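Local coordinates for pathogenicity island protein (Staphylococcus aureus subsp. aureus, PDB 3HL6) that is of unknown function but is encoded on a pathogenicity island of Staphylococcus aureus, at residues I3-R13 with C34-F42. Residues are numbered along the deposited sequence; the frame is centred on the assembly and turned at random.
Sequences IETIVNEFETR and CFKLYNDPF
The Arg13 side chain is bent at its third torsion (chi3 -87°), which turns one guanidinium face to Pro41 and brings the group beside Asp40. Asp40 holds CG trans to its backbone N (chi1 -174°), and this brings OD1 to the arginine. Pro41 covers one face of the guanidinium, off-centre, with CG 3.5 Å from Arg13 NH1. The Phe42 ring meets Arg13 NH2 at its edge, through CD2. Arg13 NH2 and Asp40 OD1 form only a long salt bridge of 3.7 Å. The carboxylate oxygen sits off the guanidinium plane, so this is attraction between charges without a direct hydrogen bond. A water closes the gap: it accepts from Arg13 NH2 and donates to Asp40 OD1. Asp40 OD1 also takes the Phe42 backbone N at 3.0 Å, from above the carboxylate plane, which makes an Asx turn. Asp40 OD2 is held by Tyr46 OH and Met44 N, and Arg13 NH2 also donates to Ala163 O. The carboxylate is thus gripped through both oxygens.

At the other end, residues 4-6 and 34-37 pair as parallel strands. Lys36 N donates to Glu4 O at 2.9 Å, and Ile6 N to Lys36 O at 2.8 Å. Just past the second strand, Tyr38 N reaches Ile6 O at 3.0 Å. Ile6 and Leu37 lie side by side on one face of the sheet, Ile6 CG1 3.6 Å from Leu37 CD1. Thr16 and Tyr20 of helix 13-30 cover Ile6 on that face. Thr5 and Lys36 occupy the opposite face, and Thr5 CG2 meets the edge of the Tyr38 ring at CD1. Strand 4-6, helix 13-30 and strand 33-37 form a beta-alpha-beta unit, with its two parallel strands adjacent at one margin of a mixed five-stranded sheet.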
ATOM      1  N   ILE B   3     -10.656 -14.386  18.781  1.00 75.60           N
ATOM      2  CA  ILE B   3     -10.154 -14.291  17.370  1.00 75.97           C
ATOM      3  C   ILE B   3     -11.218 -13.841  16.338  1.00 75.35           C
ATOM      4  O   ILE B   3     -11.820 -14.666  15.650  1.00 75.27           O
ATOM      5  CB  ILE B   3      -9.499 -15.629  16.918  1.00 76.07           C
ATOM      6  CG1 ILE B   3      -8.322 -15.992  17.853  1.00 77.32           C
ATOM      7  CG2 ILE B   3      -8.972 -15.511  15.492  1.00 76.81           C
ATOM      8  CD1 ILE B   3      -7.252 -17.066  16.874  1.00 79.56           C
ATOM      9  N   GLU B   4     -11.440 -12.535  16.218  1.00 74.82           N
ATOM     10  CA  GLU B   4     -12.168 -12.012  15.061  1.00 74.62           C
ATOM     11  C   GLU B   4     -11.517 -12.522  13.772  1.00 73.35           C
ATOM     12  O   GLU B   4     -10.300 -12.427  13.591  1.00 73.22           O
ATOM     13  CB  GLU B   4     -12.226 -10.470  15.071  1.00 75.39           C
ATOM     14  CG  GLU B   4     -12.824  -9.866  16.394  1.00 78.65           C
ATOM     15  CD  GLU B   4     -12.872  -8.330  16.354  1.00 83.15           C
ATOM     16  OE1 GLU B   4     -12.138  -7.706  15.525  1.00 85.22           O
ATOM     17  OE2 GLU B   4     -13.644  -7.744  17.160  1.00 84.00           O
ATOM     18  N   THR B   5     -12.332 -13.106  12.903  1.00 71.78           N
ATOM     19  CA  THR B   5     -11.989 -13.232  11.506  1.00 70.47           C
ATOM     20  C   THR B   5     -12.527 -12.005  10.812  1.00 69.36           C
ATOM     21  O   THR B   5     -13.698 -11.704  10.929  1.00 69.29           O
ATOM     22  CB  THR B   5     -12.616 -14.474  10.881  1.00 70.44           C
ATOM     23  OG1 THR B   5     -12.114 -15.645  11.539  1.00 71.57           O
ATOM     24  CG2 THR B   5     -12.270 -14.556   9.398  1.00 70.96           C
ATOM     25  N   ILE B   6     -11.676 -11.265  10.113  1.00 67.99           N
ATOM     26  CA  ILE B   6     -12.179 -10.108   9.421  1.00 66.13           C
ATOM     27  C   ILE B   6     -12.196 -10.360   7.925  1.00 65.29           C
ATOM     28  O   ILE B   6     -11.491 -11.240   7.431  1.00 65.05           O
ATOM     29  CB  ILE B   6     -11.430  -8.813   9.815  1.00 66.27           C
ATOM     30  CG1 ILE B   6     -10.385  -8.447   8.784  1.00 65.15           C
ATOM     31  CG2 ILE B   6     -10.859  -8.895  11.216  1.00 66.05           C
ATOM     32  CD1 ILE B   6     -10.875  -7.316   7.929  1.00 65.54           C
ATOM     33  N   VAL B   7     -13.052  -9.625   7.225  1.00 64.09           N
ATOM     34  CA  VAL B   7     -13.306  -9.838   5.797  1.00 63.28           C
ATOM     35  C   VAL B   7     -12.442  -8.912   4.931  1.00 62.29           C
ATOM     36  O   VAL B   7     -12.259  -7.735   5.260  1.00 62.60           O
ATOM     37  CB  VAL B   7     -14.814  -9.594   5.454  1.00 63.29           C
ATOM     38  CG1 VAL B   7     -14.994  -9.267   3.985  1.00 63.55           C
ATOM     39  CG2 VAL B   7     -15.647 -10.808   5.810  1.00 63.68           C
ATOM     40  N   ASN B   8     -11.933  -9.446   3.825  1.00 60.61           N
ATOM     41  CA  ASN B   8     -11.042  -8.728   2.926  1.00 59.05           C
ATOM     42  C   ASN B   8     -11.652  -7.504   2.268  1.00 57.41           C
ATOM     43  O   ASN B   8     -12.704  -7.583   1.650  1.00 57.68           O
ATOM     44  CB  ASN B   8     -10.571  -9.683   1.834  1.00 60.20           C
ATOM     45  CG  ASN B   8      -9.175 -10.200   2.084  1.00 62.10           C
ATOM     46  OD1 ASN B   8      -8.193  -9.463   1.910  1.00 65.17           O
ATOM     47  ND2 ASN B   8      -9.071 -11.455   2.523  1.00 61.98           N
ATOM     48  N   GLU B   9     -10.978  -6.366   2.383  1.00 55.19           N
ATOM     49  CA  GLU B   9     -11.468  -5.129   1.770  1.00 53.01           C
ATOM     50  C   GLU B   9     -10.646  -4.650   0.556  1.00 51.12           C
ATOM     51  O   GLU B   9     -10.958  -3.611  -0.024  1.00 50.52           O
ATOM     52  CB  GLU B   9     -11.603  -4.002   2.809  1.00 52.89           C
ATOM     53  CG  GLU B   9     -12.154  -4.467   4.133  1.00 53.43           C
ATOM     54  CD  GLU B   9     -11.826  -3.522   5.280  1.00 56.92           C
ATOM     55  OE1 GLU B   9     -10.919  -2.648   5.138  1.00 56.59           O
ATOM     56  OE2 GLU B   9     -12.481  -3.673   6.340  1.00 58.06           O
ATOM     57  N   PHE B  10      -9.629  -5.409   0.160  1.00 48.58           N
ATOM     58  CA  PHE B  10      -8.840  -5.013  -0.987  1.00 47.29           C
ATOM     59  C   PHE B  10      -8.499  -6.206  -1.809  1.00 46.58           C
ATOM     60  O   PHE B  10      -8.682  -7.328  -1.393  1.00 46.51           O
ATOM     61  CB  PHE B  10      -7.522  -4.335  -0.568  1.00 47.27           C
ATOM     62  CG  PHE B  10      -7.706  -3.179   0.355  1.00 45.07           C
ATOM     63  CD1 PHE B  10      -7.830  -1.908  -0.139  1.00 43.68           C
ATOM     64  CD2 PHE B  10      -7.757  -3.363   1.710  1.00 45.25           C
ATOM     65  CE1 PHE B  10      -7.993  -0.840   0.701  1.00 43.82           C
ATOM     66  CE2 PHE B  10      -7.930  -2.289   2.566  1.00 46.31           C
ATOM     67  CZ  PHE B  10      -8.034  -1.030   2.060  1.00 44.93           C
ATOM     68  N   GLU B  11      -7.967  -5.950  -2.983  1.00 46.01           N
ATOM     69  CA  GLU B  11      -7.515  -7.016  -3.819  1.00 45.75           C
ATOM     70  C   GLU B  11      -6.357  -7.795  -3.192  1.00 45.56           C
ATOM     71  O   GLU B  11      -6.160  -8.973  -3.502  1.00 45.58           O
ATOM     72  CB  GLU B  11      -7.126  -6.434  -5.165  1.00 45.88           C
ATOM     73  CG  GLU B  11      -6.485  -7.418  -6.084  1.00 48.16           C
ATOM     74  CD  GLU B  11      -6.298  -6.858  -7.497  1.00 51.57           C
ATOM     75  OE1 GLU B  11      -6.831  -5.750  -7.798  1.00 48.88           O
ATOM     76  OE2 GLU B  11      -5.615  -7.554  -8.300  1.00 53.43           O
ATOM     77  N   THR B  12      -5.572  -7.155  -2.314  1.00 45.14           N
ATOM     78  CA  THR B  12      -4.494  -7.888  -1.622  1.00 44.35           C
ATOM     79  C   THR B  12      -4.736  -7.969  -0.126  1.00 43.18           C
ATOM     80  O   THR B  12      -5.247  -7.027   0.480  1.00 43.59           O
ATOM     81  CB  THR B  12      -3.066  -7.271  -1.845  1.00 44.41           C
ATOM     82  OG1 THR B  12      -2.948  -6.036  -1.118  1.00 44.62           O
ATOM     83  CG2 THR B  12      -2.776  -7.050  -3.314  1.00 44.48           C
ATOM     84  N   ARG B  13      -4.335  -9.085   0.464  1.00 42.09           N
ATOM     85  CA  ARG B  13      -4.288  -9.200   1.911  1.00 41.29           C
ATOM     86  C   ARG B  13      -3.346  -8.172   2.520  1.00 40.64           C
ATOM     87  O   ARG B  13      -3.613  -7.664   3.619  1.00 40.39           O
ATOM     88  CB  ARG B  13      -3.830 -10.590   2.325  1.00 41.63           C
ATOM     89  CG  ARG B  13      -4.938 -11.648   2.473  1.00 41.16           C
ATOM     90  CD  ARG B  13      -4.252 -13.016   2.528  1.00 43.42           C
ATOM     91  NE  ARG B  13      -4.067 -13.474   1.158  1.00 47.44           N
ATOM     92  CZ  ARG B  13      -2.953 -13.981   0.665  1.00 49.49           C
ATOM     93  NH1 ARG B  13      -2.903 -14.350  -0.611  1.00 52.01           N
ATOM     94  NH2 ARG B  13      -1.900 -14.140   1.438  1.00 53.33           N
ATOM     95  N   CYS B  34      -6.010  -9.559  17.839  1.00 68.13           N
ATOM     96  CA  CYS B  34      -5.686 -10.864  17.346  1.00 66.48           C
ATOM     97  C   CYS B  34      -6.758 -11.279  16.345  1.00 65.19           C
ATOM     98  O   CYS B  34      -7.957 -11.237  16.637  1.00 64.97           O
ATOM     99  CB  CYS B  34      -5.608 -11.833  18.514  1.00 66.23           C
ATOM    100  SG  CYS B  34      -5.154 -13.463  18.012  1.00 68.23           S
ATOM    101  N   PHE B  35      -6.341 -11.641  15.141  1.00 63.55           N
ATOM    102  CA  PHE B  35      -7.339 -11.907  14.125  1.00 62.03           C
ATOM    103  C   PHE B  35      -6.904 -12.886  13.055  1.00 61.12           C
ATOM    104  O   PHE B  35      -5.772 -13.335  13.036  1.00 60.66           O
ATOM    105  CB  PHE B  35      -7.878 -10.599  13.527  1.00 61.72           C
ATOM    106  CG  PHE B  35      -6.844  -9.768  12.853  1.00 59.56           C
ATOM    107  CD1 PHE B  35      -6.066  -8.881  13.578  1.00 58.99           C
ATOM    108  CD2 PHE B  35      -6.644  -9.868  11.494  1.00 56.79           C
ATOM    109  CE1 PHE B  35      -5.115  -8.097  12.950  1.00 58.27           C
ATOM    110  CE2 PHE B  35      -5.693  -9.085  10.869  1.00 57.16           C
ATOM    111  CZ  PHE B  35      -4.937  -8.196  11.599  1.00 56.48           C
ATOM    112  N   LYS B  36      -7.855 -13.240  12.204  1.00 60.78           N
ATOM    113  CA  LYS B  36      -7.598 -13.989  10.992  1.00 60.93           C
ATOM    114  C   LYS B  36      -8.258 -13.234   9.850  1.00 60.83           C
ATOM    115  O   LYS B  36      -9.181 -12.441  10.070  1.00 60.15           O
ATOM    116  CB  LYS B  36      -8.160 -15.406  11.097  1.00 60.58           C
ATOM    117  CG  LYS B  36      -7.930 -16.027  12.462  1.00 62.42           C
ATOM    118  CD  LYS B  36      -7.658 -17.538  12.390  1.00 66.52           C
ATOM    119  CE  LYS B  36      -8.898 -18.319  11.900  1.00 68.83           C
ATOM    120  NZ  LYS B  36      -8.894 -19.740  12.362  1.00 69.14           N
ATOM    121  N   LEU B  37      -7.756 -13.463   8.639  1.00 61.16           N
ATOM    122  CA  LEU B  37      -8.459 -13.078   7.419  1.00 61.37           C
ATOM    123  C   LEU B  37      -9.331 -14.203   6.885  1.00 61.86           C
ATOM    124  O   LEU B  37      -8.948 -15.379   6.880  1.00 61.95           O
ATOM    125  CB  LEU B  37      -7.473 -12.652   6.330  1.00 61.29           C
ATOM    126  CG  LEU B  37      -7.014 -11.210   6.448  1.00 59.61           C
ATOM    127  CD1 LEU B  37      -8.198 -10.324   6.559  1.00 59.68           C
ATOM    128  CD2 LEU B  37      -6.250 -11.087   7.716  1.00 63.38           C
ATOM    129  N   TYR B  38     -10.503 -13.843   6.394  1.00 62.28           N
ATOM    130  CA  TYR B  38     -11.346 -14.852   5.819  1.00 62.35           C
ATOM    131  C   TYR B  38     -10.803 -15.438   4.512  1.00 61.73           C
ATOM    132  O   TYR B  38     -10.524 -14.719   3.565  1.00 61.71           O
ATOM    133  CB  TYR B  38     -12.786 -14.369   5.689  1.00 63.01           C
ATOM    134  CG  TYR B  38     -13.686 -15.556   5.547  1.00 65.55           C
ATOM    135  CD1 TYR B  38     -13.933 -16.399   6.635  1.00 68.12           C
ATOM    136  CD2 TYR B  38     -14.235 -15.884   4.309  1.00 68.08           C
ATOM    137  CE1 TYR B  38     -14.740 -17.530   6.496  1.00 69.80           C
ATOM    138  CE2 TYR B  38     -15.041 -16.999   4.158  1.00 70.23           C
ATOM    139  CZ  TYR B  38     -15.284 -17.818   5.252  1.00 70.61           C
ATOM    140  OH  TYR B  38     -16.081 -18.919   5.078  1.00 73.84           O
ATOM    141  N   ASN B  39     -10.649 -16.763   4.489  1.00 61.45           N
ATOM    142  CA  ASN B  39     -10.164 -17.507   3.324  1.00 60.37           C
ATOM    143  C   ASN B  39      -8.752 -17.063   2.901  1.00 59.30           C
ATOM    144  O   ASN B  39      -8.455 -16.849   1.726  1.00 59.60           O
ATOM    145  CB  ASN B  39     -11.178 -17.430   2.170  1.00 61.02           C
ATOM    146  CG  ASN B  39     -11.916 -18.769   1.917  1.00 62.47           C
ATOM    147  OD1 ASN B  39     -11.680 -19.779   2.584  1.00 62.99           O
ATOM    148  ND2 ASN B  39     -12.809 -18.765   0.937  1.00 64.93           N
ATOM    149  N   ASP B  40      -7.897 -16.909   3.903  1.00 57.56           N
ATOM    150  CA  ASP B  40      -6.482 -16.657   3.745  1.00 55.35           C
ATOM    151  C   ASP B  40      -5.856 -17.936   3.259  1.00 54.19           C
ATOM    152  O   ASP B  40      -5.809 -18.903   4.010  1.00 54.30           O
ATOM    153  CB  ASP B  40      -5.917 -16.347   5.130  1.00 55.47           C
ATOM    154  CG  ASP B  40      -4.459 -15.918   5.105  1.00 54.67           C
ATOM    155  OD1 ASP B  40      -3.794 -16.041   4.049  1.00 53.49           O
ATOM    156  OD2 ASP B  40      -3.993 -15.458   6.174  1.00 51.61           O
ATOM    157  N   PRO B  41      -5.320 -17.951   2.034  1.00 52.69           N
ATOM    158  CA  PRO B  41      -4.851 -19.248   1.598  1.00 51.44           C
ATOM    159  C   PRO B  41      -3.654 -19.730   2.414  1.00 51.39           C
ATOM    160  O   PRO B  41      -3.230 -20.858   2.239  1.00 52.43           O
ATOM    161  CB  PRO B  41      -4.451 -19.013   0.140  1.00 51.21           C
ATOM    162  CG  PRO B  41      -4.159 -17.577   0.024  1.00 50.98           C
ATOM    163  CD  PRO B  41      -5.044 -16.886   1.048  1.00 52.93           C
ATOM    164  N   PHE B  42      -3.109 -18.894   3.297  1.00 50.45           N
ATOM    165  CA  PHE B  42      -1.881 -19.226   4.000  1.00 49.39           C
ATOM    166  C   PHE B  42      -2.226 -19.393   5.443  1.00 50.00           C
ATOM    167  O   PHE B  42      -1.387 -19.804   6.242  1.00 49.56           O
ATOM    168  CB  PHE B  42      -0.855 -18.083   3.895  1.00 49.72           C
ATOM    169  CG  PHE B  42       0.038 -18.161   2.688  1.00 45.59           C
ATOM    170  CD1 PHE B  42       1.131 -19.000   2.676  1.00 42.06           C
ATOM    171  CD2 PHE B  42      -0.213 -17.381   1.585  1.00 44.63           C
ATOM    172  CE1 PHE B  42       1.964 -19.067   1.573  1.00 42.84           C
ATOM    173  CE2 PHE B  42       0.621 -17.434   0.461  1.00 43.94           C
ATOM    174  CZ  PHE B  42       1.707 -18.282   0.461  1.00 44.14           C
TER
HETATM  175  O   HOH W   1      -1.631 -14.323   4.107  1.00 34.17           O